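Local coordinates for protein thiol-activated cytolysin (Desulfobulbus propionicus, PDB 6NAL) that probably forms oligomeric beta-barrel pores in target membranes, as do its relatives among the cholesterol-dependent cytolysins, at residues L152-N157 with S180-K185; V289-H294 with A299-L304; E37-F40 with Y45-M48. One frame throughout, in Å; residues are numbered along the deposited sequence.

Contact 1 (L152-N157 with S180-K185); sequences LVYDEN and STRAEK
Arg182 brings NH2 over one face of the Tyr154 ring, 3.9 Å above its plane and over its centre. The guanidinium stands on the ring rather than stacking flat upon it, for the two planes are 74° apart. The result is an off-centre cation-pi contact in which Arg182 CZ lies 4.6 Å from the centroid of the Tyr154 ring. The other terminal nitrogen reaches the phenol end of the ring: NH1 of Arg182 donates to Tyr154 OH over 3.2 Å, at 153°, with the hydroxyl lying in the guanidinium plane. Arg182 NH2 also comes within 3.1 Å of Tyr154 O, but the angle is poor for a hydrogen bond.

The long arginine spans the gap from helix 178-183, its chain bending at chi3 (47°) to bring both terminal nitrogens to the tyrosine. A tyrosine suits the other side because it offers pi electrons and a hydroxyl acceptor together. Its ring also touches Tyr355 and Val356 of strand 349-372.

Next to it, Asp155 is the N-cap of helix 156-163. Its OD1 accepts a weak bond from Asn157 N (3.4 Å) and a hydrogen bond from Glu158 N, while OD2 is held by Thr27. Aspartate is apt here, being short enough to meet the amides of a first turn. Asp155 OD2 stays 5.4 Å from Arg182 NH2, so any attraction acts without contact.

The helices between strands 147-152 and 187-202 probably correspond to those that unfold in relatives. Between these two segments 120 Å² is buried, so the pairing is directional and polar rather than a hydrophobic seal.

Contact 2 (V289-H294 with A299-L304); sequences VSIVVH and AVYNGL
Main-chain hydrogen bonds dominate where Ile291 faces Tyr301 and Val293 faces Ala299, the two strands running antiparallel at 179°. Ile291 N meets Tyr301 O at 2.9 Å, and the return bond from Tyr301 N to Ile291 O is 2.8 Å. Val293 and Ala299 make a second reciprocal pair, its shorter member running from Val293 N to Ala299 O at 2.7 Å. CA-H...O contacts lie between, such as Val300 CA to Ile291 O. At the far end the register slips by one residue: Gly303 and Leu304 both face Val289 in a G1 bulge, and Val289 N donates to Leu304 O at 3.3 Å. Glycine fits Gly303 because phi is positive there (77°).

Apolar contacts divide between the faces. Val289, Ile291, Val293, Ala299, Tyr301 and Leu304 share one, where helix 309-320 packs. On it Ile291 CB abuts Tyr301 CD1 at 4.1 Å, the two side chains crossing obliquely. On the other, Val292 CG2 meets Val300 CG1 at 3.8 Å, near Lys173 of helix 167-174. Beta-branched Val289, Ile291, Val292, Val293 and Val300 suit extended strand positions.

A polar side-chain approach joins Ser290 OG and Asn302 OD1, 3.3 Å apart.

The backbone bonds thus set pairing and register, while side chains fix which face packs on helix 309-320. As in related cytolysins, strand 299-305 probably shields an edge of strand 287-294 that another subunit could pair with once it is displaced.

Contact 3 (E37-F40 with Y45-M48); sequences EERF and YIVM
Glu38 OE1 is gripped by two donors: the hydroxyl of Tyr45, whose OH is a very short 2.5 Å away, and Tyr389 N. The carboxylate meets the Tyr45 ring at its edge, the two planes standing 86° apart. With CG anti to the backbone N (chi1 -176°), the tyrosine extends along the sheet face it shares with Glu38, letting its phenol meet the acid.

Next along that face, Phe40 presents one ring face to Tyr45 CD1, which sits 3.6 Å above the plane toward the rim; the rings are inclined at 38°. On the opposite face of the sheet, the Arg39 guanidinium lies flat over a methyl, Ile46 CD1 being 3.5 Å from Arg39 NH2, so that a charged group shields an aliphatic one. Main-chain bonds join Glu37 to Met48, a selenomethionine, and Arg39 to Ile46, two each; that from Met48 N to Glu37 O is 2.8 Å.

On its other side strand 44-59 pairs with strand 349-372, through Tyr45 with Tyr363 and Val47 with Glu361. Tyr45 and Val47 also touch strand 378-389, so this hairpin sits at the junction of strand 349-372 with the four-stranded sheet of the C-terminal beta-sandwich.

In the fold
Along the chain contact 3 comes first, then contact 1, then contact 2, each closing before the next opens. Contacts 1 and 2 belong to the region of the antiparallel sheet that contains strands 187-202, 232-250 and 287-294, their centres about 19 Å apart: contact 1 lies in the helical connection between strands 147-152 and 187-202, contact 2 at the 287-294/299-305 hairpin. Contact 3 belongs to the separate mixed sheet, its centre about 21 Å from that of contact 1 and 34 Å from that of contact 2. Strand 349-372 links contacts 1 and 3, touching Tyr154 and pairing with 44-59. Rearrangement near contacts 1 and 2 would probably accompany pore formation, as in relatives.

Contact 1 (L152-N157 with S180-K185)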
ATOM      1  N   LEU A 152      13.393  -4.522 -12.427  1.00 42.41           N
ATOM      2  CA  LEU A 152      13.731  -5.704 -11.649  1.00 35.85           C
ATOM      3  C   LEU A 152      13.390  -6.941 -12.458  1.00 31.96           C
ATOM      4  O   LEU A 152      12.506  -6.898 -13.312  1.00 34.05           O
ATOM      5  CB  LEU A 152      12.935  -5.704 -10.366  1.00 29.80           C
ATOM      6  CG  LEU A 152      13.297  -4.738  -9.245  1.00 44.96           C
ATOM      7  CD1 LEU A 152      12.121  -4.718  -8.203  1.00 43.36           C
ATOM      8  CD2 LEU A 152      14.621  -5.120  -8.673  1.00 39.01           C
ATOM      9  N   VAL A 153      14.105  -8.038 -12.222  1.00 30.23           N
ATOM     10  CA  VAL A 153      13.851  -9.283 -12.944  1.00 41.35           C
ATOM     11  C   VAL A 153      13.827 -10.423 -11.936  1.00 42.15           C
ATOM     12  O   VAL A 153      14.786 -10.617 -11.175  1.00 41.75           O
ATOM     13  CB  VAL A 153      14.865  -9.566 -14.087  1.00 40.71           C
ATOM     14  CG1 VAL A 153      15.142  -8.281 -14.916  1.00 44.61           C
ATOM     15  CG2 VAL A 153      16.171 -10.057 -13.613  1.00 48.84           C
ATOM     16  N   TYR A 154      12.724 -11.167 -11.934  1.00 34.73           N
ATOM     17  CA  TYR A 154      12.538 -12.256 -10.999  1.00 40.64           C
ATOM     18  C   TYR A 154      13.202 -13.510 -11.505  1.00 40.73           C
ATOM     19  O   TYR A 154      13.817 -14.220 -10.724  1.00 44.46           O
ATOM     20  CB  TYR A 154      11.047 -12.515 -10.785  1.00 46.07           C
ATOM     21  CG  TYR A 154      10.688 -13.666  -9.814  1.00 60.08           C
ATOM     22  CD1 TYR A 154      10.981 -13.605  -8.430  1.00 62.70           C
ATOM     23  CD2 TYR A 154      10.026 -14.808 -10.287  1.00 54.88           C
ATOM     24  CE1 TYR A 154      10.647 -14.666  -7.576  1.00 52.01           C
ATOM     25  CE2 TYR A 154       9.665 -15.837  -9.439  1.00 55.52           C
ATOM     26  CZ  TYR A 154       9.974 -15.761  -8.089  1.00 51.77           C
ATOM     27  OH  TYR A 154       9.624 -16.804  -7.257  1.00 71.45           O
ATOM     28  N   ASP A 155      13.077 -13.813 -12.802  1.00 42.51           N
ATOM     29  CA  ASP A 155      13.688 -15.025 -13.351  1.00 51.52           C
ATOM     30  C   ASP A 155      13.920 -14.852 -14.852  1.00 48.71           C
ATOM     31  O   ASP A 155      13.616 -13.804 -15.437  1.00 44.29           O
ATOM     32  CB  ASP A 155      12.828 -16.280 -13.056  1.00 49.00           C
ATOM     33  CG  ASP A 155      11.397 -16.179 -13.617  1.00 52.80           C
ATOM     34  OD1 ASP A 155      11.094 -15.136 -14.275  1.00 54.53           O
ATOM     35  OD2 ASP A 155      10.583 -17.124 -13.375  1.00 49.87           O
ATOM     36  N   GLU A 156      14.451 -15.910 -15.477  1.00 53.62           N
ATOM     37  CA  GLU A 156      14.836 -15.820 -16.881  1.00 61.24           C
ATOM     38  C   GLU A 156      13.647 -15.465 -17.762  1.00 49.57           C
ATOM     39  O   GLU A 156      13.830 -14.875 -18.831  1.00 42.13           O
ATOM     40  CB  GLU A 156      15.473 -17.130 -17.349  1.00 56.76           C
ATOM     41  CG  GLU A 156      16.849 -17.447 -16.743  1.00 60.48           C
ATOM     42  CD  GLU A 156      16.753 -18.352 -15.489  1.00 81.60           C
ATOM     43  OE1 GLU A 156      15.619 -18.484 -14.920  1.00 77.02           O
ATOM     44  OE2 GLU A 156      17.812 -18.906 -15.062  1.00 74.27           O
ATOM     45  N   ASN A 157      12.419 -15.788 -17.333  1.00 45.67           N
ATOM     46  CA  ASN A 157      11.291 -15.594 -18.241  1.00 46.11           C
ATOM     47  C   ASN A 157      10.787 -14.169 -18.209  1.00 41.49           C
ATOM     48  O   ASN A 157      10.270 -13.671 -19.213  1.00 35.44           O
ATOM     49  CB  ASN A 157      10.138 -16.540 -17.919  1.00 43.36           C
ATOM     50  CG  ASN A 157      10.365 -17.946 -18.478  1.00 55.70           C
ATOM     51  OD1 ASN A 157      10.705 -18.139 -19.666  1.00 51.97           O
ATOM     52  ND2 ASN A 157      10.195 -18.929 -17.616  1.00 41.73           N
ATOM     53  N   SER A 180      21.492 -19.596  -8.173  1.00 77.30           N
ATOM     54  CA  SER A 180      22.534 -19.115  -7.265  1.00 78.27           C
ATOM     55  C   SER A 180      22.118 -17.809  -6.590  1.00 85.71           C
ATOM     56  O   SER A 180      22.465 -17.574  -5.421  1.00 85.99           O
ATOM     57  CB  SER A 180      23.866 -18.897  -7.990  1.00 82.04           C
ATOM     58  OG  SER A 180      24.340 -20.076  -8.607  1.00 89.81           O
ATOM     59  N   THR A 181      21.373 -16.958  -7.313  1.00 76.90           N
ATOM     60  CA  THR A 181      21.070 -15.609  -6.846  1.00 72.14           C
ATOM     61  C   THR A 181      20.030 -15.626  -5.738  1.00 71.65           C
ATOM     62  O   THR A 181      20.147 -14.875  -4.766  1.00 64.03           O
ATOM     63  CB  THR A 181      20.596 -14.745  -8.021  1.00 65.49           C
ATOM     64  OG1 THR A 181      21.736 -14.272  -8.749  1.00 77.65           O
ATOM     65  CG2 THR A 181      19.830 -13.560  -7.552  1.00 69.06           C
ATOM     66  N   ARG A 182      18.985 -16.442  -5.879  1.00 74.84           N
ATOM     67  CA  ARG A 182      17.987 -16.513  -4.815  1.00 77.73           C
ATOM     68  C   ARG A 182      18.487 -17.368  -3.657  1.00 74.02           C
ATOM     69  O   ARG A 182      18.099 -17.125  -2.514  1.00 75.99           O
ATOM     70  CB  ARG A 182      16.644 -17.011  -5.368  1.00 79.12           C
ATOM     71  CG  ARG A 182      16.463 -18.513  -5.516  1.00 84.25           C
ATOM     72  CD  ARG A 182      15.141 -18.826  -6.263  1.00 90.89           C
ATOM     73  NE  ARG A 182      14.955 -18.019  -7.478  1.00 96.76           N
ATOM     74  CZ  ARG A 182      13.801 -17.486  -7.879  1.00 88.20           C
ATOM     75  NH1 ARG A 182      12.685 -17.667  -7.167  1.00 83.08           N
ATOM     76  NH2 ARG A 182      13.766 -16.772  -9.001  1.00 72.11           N
ATOM     77  N   ALA A 183      19.394 -18.321  -3.919  1.00 83.73           N
ATOM     78  CA  ALA A 183      20.002 -19.095  -2.835  1.00 87.04           C
ATOM     79  C   ALA A 183      20.797 -18.197  -1.887  1.00 85.04           C
ATOM     80  O   ALA A 183      20.891 -18.480  -0.688  1.00 93.78           O
ATOM     81  CB  ALA A 183      20.905 -20.201  -3.408  1.00 79.06           C
ATOM     82  N   GLU A 184      21.431 -17.157  -2.404  1.00 80.90           N
ATOM     83  CA  GLU A 184      21.961 -16.094  -1.563  1.00 87.71           C
ATOM     84  C   GLU A 184      20.779 -15.159  -1.367  1.00 82.23           C
ATOM     85  O   GLU A 184      19.682 -15.504  -1.776  1.00 81.38           O
ATOM     86  CB  GLU A 184      23.173 -15.475  -2.215  1.00 85.80           C
ATOM     87  CG  GLU A 184      24.260 -16.514  -2.346  1.00 94.68           C
ATOM     88  CD  GLU A 184      25.589 -15.905  -2.726  1.00106.40           C
ATOM     89  OE1 GLU A 184      25.960 -14.867  -2.126  1.00107.23           O
ATOM     90  OE2 GLU A 184      26.257 -16.457  -3.632  1.00102.54           O
ATOM     91  N   LYS A 185      20.909 -13.993  -0.751  1.00 75.61           N
ATOM     92  CA  LYS A 185      19.672 -13.227  -0.610  1.00 79.50           C
ATOM     93  C   LYS A 185      19.573 -12.096  -1.663  1.00 73.66           C
ATOM     94  O   LYS A 185      19.109 -11.004  -1.354  1.00 75.48           O
ATOM     95  CB  LYS A 185      19.524 -12.700   0.833  1.00104.13           C
ATOM     96  CG  LYS A 185      18.068 -13.060   1.281  1.00110.37           C
ATOM     97  CD  LYS A 185      17.733 -12.401   2.615  1.00109.20           C
ATOM     98  CE  LYS A 185      17.392 -10.933   2.440  1.00110.96           C
ATOM     99  NZ  LYS A 185      16.924 -10.339   3.722  1.00117.39           N
TER

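Contact 2 (V289-H294 with A299-L304)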
ATOM      1  N   VAL A 289      28.104  -4.090 -10.315  1.00 55.79           N
ATOM      2  CA  VAL A 289      27.709  -3.730 -11.675  1.00 53.36           C
ATOM      3  C   VAL A 289      28.404  -4.648 -12.675  1.00 46.07           C
ATOM      4  O   VAL A 289      29.594  -4.946 -12.545  1.00 47.57           O
ATOM      5  CB  VAL A 289      28.037  -2.257 -11.984  1.00 45.82           C
ATOM      6  CG1 VAL A 289      27.434  -1.866 -13.326  1.00 47.67           C
ATOM      7  CG2 VAL A 289      27.570  -1.351 -10.866  1.00 52.91           C
ATOM      8  N   SER A 290      27.652  -5.102 -13.666  1.00 45.25           N
ATOM      9  CA  SER A 290      28.175  -5.878 -14.776  1.00 43.25           C
ATOM     10  C   SER A 290      27.618  -5.264 -16.034  1.00 38.74           C
ATOM     11  O   SER A 290      26.492  -4.792 -16.031  1.00 37.43           O
ATOM     12  CB  SER A 290      27.773  -7.315 -14.701  1.00 39.37           C
ATOM     13  OG  SER A 290      28.448  -7.896 -13.614  1.00 59.75           O
ATOM     14  N   ILE A 291      28.397  -5.293 -17.102  1.00 44.57           N
ATOM     15  CA  ILE A 291      28.022  -4.645 -18.351  1.00 39.45           C
ATOM     16  C   ILE A 291      28.457  -5.479 -19.534  1.00 32.75           C
ATOM     17  O   ILE A 291      29.586  -5.973 -19.599  1.00 36.56           O
ATOM     18  CB  ILE A 291      28.642  -3.251 -18.480  1.00 38.70           C
ATOM     19  CG1 ILE A 291      28.196  -2.403 -17.308  1.00 41.66           C
ATOM     20  CG2 ILE A 291      28.258  -2.671 -19.775  1.00 33.29           C
ATOM     21  CD1 ILE A 291      28.812  -1.036 -17.359  1.00 48.20           C
ATOM     22  N   VAL A 292      27.577  -5.582 -20.500  1.00 32.37           N
ATOM     23  CA  VAL A 292      27.903  -6.224 -21.746  1.00 33.40           C
ATOM     24  C   VAL A 292      27.495  -5.293 -22.874  1.00 37.67           C
ATOM     25  O   VAL A 292      26.401  -4.714 -22.871  1.00 33.42           O
ATOM     26  CB  VAL A 292      27.237  -7.610 -21.874  1.00 38.49           C
ATOM     27  CG1 VAL A 292      25.807  -7.485 -21.694  1.00 44.00           C
ATOM     28  CG2 VAL A 292      27.502  -8.217 -23.220  1.00 40.73           C
ATOM     29  N   VAL A 293      28.384  -5.169 -23.848  1.00 31.78           N
ATOM     30  CA  VAL A 293      28.192  -4.304 -24.991  1.00 30.86           C
ATOM     31  C   VAL A 293      28.294  -5.171 -26.250  1.00 33.58           C
ATOM     32  O   VAL A 293      29.261  -5.915 -26.416  1.00 37.05           O
ATOM     33  CB  VAL A 293      29.232  -3.169 -24.997  1.00 31.78           C
ATOM     34  CG1 VAL A 293      29.181  -2.460 -26.367  1.00 34.85           C
ATOM     35  CG2 VAL A 293      29.011  -2.177 -23.817  1.00 39.42           C
ATOM     36  N   HIS A 294      27.329  -5.041 -27.148  1.00 36.34           N
ATOM     37  CA  HIS A 294      27.151  -5.984 -28.256  1.00 41.84           C
ATOM     38  C   HIS A 294      26.768  -5.180 -29.496  1.00 37.43           C
ATOM     39  O   HIS A 294      25.814  -4.395 -29.452  1.00 36.79           O
ATOM     40  CB  HIS A 294      26.082  -7.017 -27.853  1.00 47.01           C
ATOM     41  CG  HIS A 294      25.824  -8.079 -28.870  1.00 56.20           C
ATOM     42  ND1 HIS A 294      24.566  -8.602 -29.098  1.00 62.63           N
ATOM     43  CD2 HIS A 294      26.659  -8.724 -29.705  1.00 50.62           C
ATOM     44  CE1 HIS A 294      24.638  -9.506 -30.053  1.00 59.79           C
ATOM     45  NE2 HIS A 294      25.895  -9.589 -30.449  1.00 63.10           N
ATOM     46  N   ALA A 299      32.289  -5.627 -25.826  1.00 48.17           N
ATOM     47  CA  ALA A 299      33.010  -5.608 -24.557  1.00 42.29           C
ATOM     48  C   ALA A 299      32.145  -6.196 -23.467  1.00 29.19           C
ATOM     49  O   ALA A 299      30.919  -6.168 -23.556  1.00 41.80           O
ATOM     50  CB  ALA A 299      33.425  -4.193 -24.143  1.00 37.15           C
ATOM     51  N   VAL A 300      32.780  -6.753 -22.437  1.00 35.49           N
ATOM     52  CA  VAL A 300      32.087  -7.031 -21.182  1.00 28.84           C
ATOM     53  C   VAL A 300      32.963  -6.529 -20.060  1.00 37.70           C
ATOM     54  O   VAL A 300      34.190  -6.616 -20.148  1.00 32.21           O
ATOM     55  CB  VAL A 300      31.698  -8.512 -20.931  1.00 47.23           C
ATOM     56  CG1 VAL A 300      31.129  -9.078 -22.267  1.00 47.61           C
ATOM     57  CG2 VAL A 300      32.796  -9.299 -20.479  1.00 53.66           C
ATOM     58  N   TYR A 301      32.323  -5.983 -19.016  1.00 33.26           N
ATOM     59  CA  TYR A 301      32.984  -5.537 -17.795  1.00 35.45           C
ATOM     60  C   TYR A 301      32.277  -6.133 -16.570  1.00 41.54           C
ATOM     61  O   TYR A 301      31.053  -6.277 -16.560  1.00 37.93           O
ATOM     62  CB  TYR A 301      32.966  -4.005 -17.670  1.00 29.67           C
ATOM     63  CG  TYR A 301      33.318  -3.217 -18.917  1.00 32.16           C
ATOM     64  CD1 TYR A 301      32.428  -3.134 -19.947  1.00 32.21           C
ATOM     65  CD2 TYR A 301      34.536  -2.541 -19.041  1.00 35.19           C
ATOM     66  CE1 TYR A 301      32.689  -2.400 -21.029  1.00 35.86           C
ATOM     67  CE2 TYR A 301      34.838  -1.821 -20.161  1.00 29.19           C
ATOM     68  CZ  TYR A 301      33.890  -1.755 -21.149  1.00 35.84           C
ATOM     69  OH  TYR A 301      34.053  -1.101 -22.326  1.00 44.25           O
ATOM     70  N   ASN A 302      33.040  -6.408 -15.519  1.00 42.56           N
ATOM     71  CA  ASN A 302      32.539  -7.006 -14.290  1.00 44.43           C
ATOM     72  C   ASN A 302      33.220  -6.298 -13.137  1.00 44.95           C
ATOM     73  O   ASN A 302      34.291  -5.717 -13.299  1.00 42.52           O
ATOM     74  CB  ASN A 302      32.843  -8.509 -14.217  1.00 46.86           C
ATOM     75  CG  ASN A 302      32.091  -9.318 -15.253  1.00 62.52           C
ATOM     76  OD1 ASN A 302      30.860  -9.289 -15.296  1.00 72.51           O
ATOM     77  ND2 ASN A 302      32.827 -10.067 -16.095  1.00 71.16           N
ATOM     78  N   GLY A 303      32.596  -6.319 -11.971  1.00 53.53           N
ATOM     79  CA  GLY A 303      33.294  -5.854 -10.787  1.00 44.44           C
ATOM     80  C   GLY A 303      33.407  -4.362 -10.624  1.00 47.94           C
ATOM     81  O   GLY A 303      34.235  -3.895  -9.836  1.00 51.90           O
ATOM     82  N   LEU A 304      32.595  -3.594 -11.328  1.00 49.36           N
ATOM     83  CA  LEU A 304      32.623  -2.160 -11.146  1.00 49.33           C
ATOM     84  C   LEU A 304      31.752  -1.747  -9.957  1.00 56.75           C
ATOM     85  O   LEU A 304      30.843  -2.476  -9.519  1.00 48.44           O
ATOM     86  CB  LEU A 304      32.155  -1.485 -12.428  1.00 53.62           C
ATOM     87  CG  LEU A 304      33.098  -1.585 -13.640  1.00 45.84           C
ATOM     88  CD1 LEU A 304      33.558  -2.991 -13.893  1.00 53.87           C
ATOM     89  CD2 LEU A 304      32.339  -1.050 -14.818  1.00 46.07           C
TER

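Contact 3 (E37-F40 with Y45-M48)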
ATOM      1  N   GLU A  37       5.809 -10.380   6.392  1.00 48.84           N
ATOM      2  CA  GLU A  37       6.799 -10.705   7.405  1.00 53.97           C
ATOM      3  C   GLU A  37       7.542  -9.452   7.852  1.00 49.63           C
ATOM      4  O   GLU A  37       7.599  -8.439   7.156  1.00 52.32           O
ATOM      5  CB  GLU A  37       7.814 -11.752   6.936  1.00 59.57           C
ATOM      6  CG  GLU A  37       8.158 -11.669   5.494  1.00 77.27           C
ATOM      7  CD  GLU A  37       8.889 -12.896   5.001  1.00 86.94           C
ATOM      8  OE1 GLU A  37       9.831 -12.752   4.175  1.00 92.78           O
ATOM      9  OE2 GLU A  37       8.526 -13.997   5.461  1.00 92.83           O
ATOM     10  N   GLU A  38       8.112  -9.531   9.045  1.00 43.17           N
ATOM     11  CA  GLU A  38       8.592  -8.353   9.731  1.00 44.11           C
ATOM     12  C   GLU A  38       9.904  -8.668  10.421  1.00 37.25           C
ATOM     13  O   GLU A  38      10.215  -9.819  10.736  1.00 50.26           O
ATOM     14  CB  GLU A  38       7.545  -7.864  10.754  1.00 40.46           C
ATOM     15  CG  GLU A  38       7.298  -8.854  11.978  1.00 46.97           C
ATOM     16  CD  GLU A  38       6.546  -8.172  13.194  1.00 55.15           C
ATOM     17  OE1 GLU A  38       5.736  -7.260  12.969  1.00 38.45           O
ATOM     18  OE2 GLU A  38       6.760  -8.545  14.368  1.00 59.31           O
ATOM     19  N   ARG A  39      10.657  -7.612  10.666  1.00 43.03           N
ATOM     20  CA  ARG A  39      11.787  -7.681  11.567  1.00 50.14           C
ATOM     21  C   ARG A  39      12.169  -6.268  11.964  1.00 43.08           C
ATOM     22  O   ARG A  39      11.713  -5.276  11.384  1.00 43.09           O
ATOM     23  CB  ARG A  39      12.978  -8.394  10.919  1.00 46.06           C
ATOM     24  CG  ARG A  39      13.570  -7.633   9.780  1.00 50.97           C
ATOM     25  CD  ARG A  39      14.538  -8.490   8.950  1.00 52.89           C
ATOM     26  NE  ARG A  39      14.926  -7.746   7.754  1.00 58.29           N
ATOM     27  CZ  ARG A  39      15.876  -6.824   7.760  1.00 57.49           C
ATOM     28  NH1 ARG A  39      16.536  -6.589   8.890  1.00 48.52           N
ATOM     29  NH2 ARG A  39      16.170  -6.168   6.642  1.00 54.85           N
ATOM     30  N   PHE A  40      13.058  -6.210  12.935  1.00 47.28           N
ATOM     31  CA  PHE A  40      13.639  -4.972  13.407  1.00 52.06           C
ATOM     32  C   PHE A  40      15.120  -4.905  13.115  1.00 49.70           C
ATOM     33  O   PHE A  40      15.845  -5.883  13.313  1.00 60.40           O
ATOM     34  CB  PHE A  40      13.468  -4.837  14.909  1.00 53.77           C
ATOM     35  CG  PHE A  40      12.086  -4.557  15.319  1.00 41.93           C
ATOM     36  CD1 PHE A  40      11.645  -3.255  15.411  1.00 39.92           C
ATOM     37  CD2 PHE A  40      11.223  -5.597  15.601  1.00 39.73           C
ATOM     38  CE1 PHE A  40      10.339  -2.987  15.801  1.00 47.95           C
ATOM     39  CE2 PHE A  40       9.920  -5.342  15.974  1.00 45.39           C
ATOM     40  CZ  PHE A  40       9.477  -4.029  16.093  1.00 46.61           C
ATOM     41  N   TYR A  45      11.823  -0.578  11.812  1.00 41.60           N
ATOM     42  CA  TYR A  45      10.832  -1.624  11.629  1.00 38.84           C
ATOM     43  C   TYR A  45      10.706  -1.903  10.146  1.00 42.18           C
ATOM     44  O   TYR A  45      10.456  -0.977   9.360  1.00 38.71           O
ATOM     45  CB  TYR A  45       9.476  -1.189  12.151  1.00 36.32           C
ATOM     46  CG  TYR A  45       8.369  -2.248  12.095  1.00 32.14           C
ATOM     47  CD1 TYR A  45       8.560  -3.540  12.600  1.00 31.27           C
ATOM     48  CD2 TYR A  45       7.122  -1.919  11.608  1.00 31.05           C
ATOM     49  CE1 TYR A  45       7.541  -4.458  12.604  1.00 27.70           C
ATOM     50  CE2 TYR A  45       6.100  -2.843  11.587  1.00 29.08           C
ATOM     51  CZ  TYR A  45       6.325  -4.112  12.075  1.00 33.74           C
ATOM     52  OH  TYR A  45       5.303  -5.008  12.029  1.00 38.24           O
ATOM     53  N   ILE A  46      10.871  -3.165   9.763  1.00 36.88           N
ATOM     54  CA  ILE A  46      11.018  -3.509   8.355  1.00 46.17           C
ATOM     55  C   ILE A  46       9.923  -4.494   8.036  1.00 35.16           C
ATOM     56  O   ILE A  46       9.888  -5.584   8.606  1.00 47.74           O
ATOM     57  CB  ILE A  46      12.408  -4.075   8.043  1.00 42.51           C
ATOM     58  CG1 ILE A  46      13.456  -2.997   8.358  1.00 43.36           C
ATOM     59  CG2 ILE A  46      12.466  -4.456   6.607  1.00 43.16           C
ATOM     60  CD1 ILE A  46      14.839  -3.494   8.547  1.00 53.68           C
ATOM     61  N   VAL A  47       9.006  -4.111   7.166  1.00 43.18           N
ATOM     62  CA  VAL A  47       7.893  -4.968   6.787  1.00 44.06           C
ATOM     63  C   VAL A  47       8.046  -5.348   5.316  1.00 40.63           C
ATOM     64  O   VAL A  47       8.194  -4.472   4.449  1.00 41.34           O
ATOM     65  CB  VAL A  47       6.544  -4.277   7.027  1.00 37.16           C
ATOM     66  CG1 VAL A  47       5.391  -5.170   6.570  1.00 44.84           C
ATOM     67  CG2 VAL A  47       6.366  -3.892   8.474  1.00 45.54           C
HETATM   68  N   MSE A  48       7.942  -6.643   5.041  1.00 43.58           N
HETATM   69  CA  MSE A  48       8.080  -7.142   3.695  1.00 45.57           C
HETATM   70  C   MSE A  48       6.798  -7.837   3.302  1.00 46.51           C
HETATM   71  O   MSE A  48       6.380  -8.803   3.912  1.00 44.79           O
HETATM   72  CB  MSE A  48       9.263  -8.083   3.551  1.00 50.55           C
HETATM   73  CG  MSE A  48       9.347  -8.640   2.110  1.00 72.09           C
HETATM   74 SE   MSE A  48      11.122  -9.041   1.435  0.47106.12          SE
HETATM   75  CE  MSE A  48      10.645 -10.657   0.482  1.00 76.00           C
TER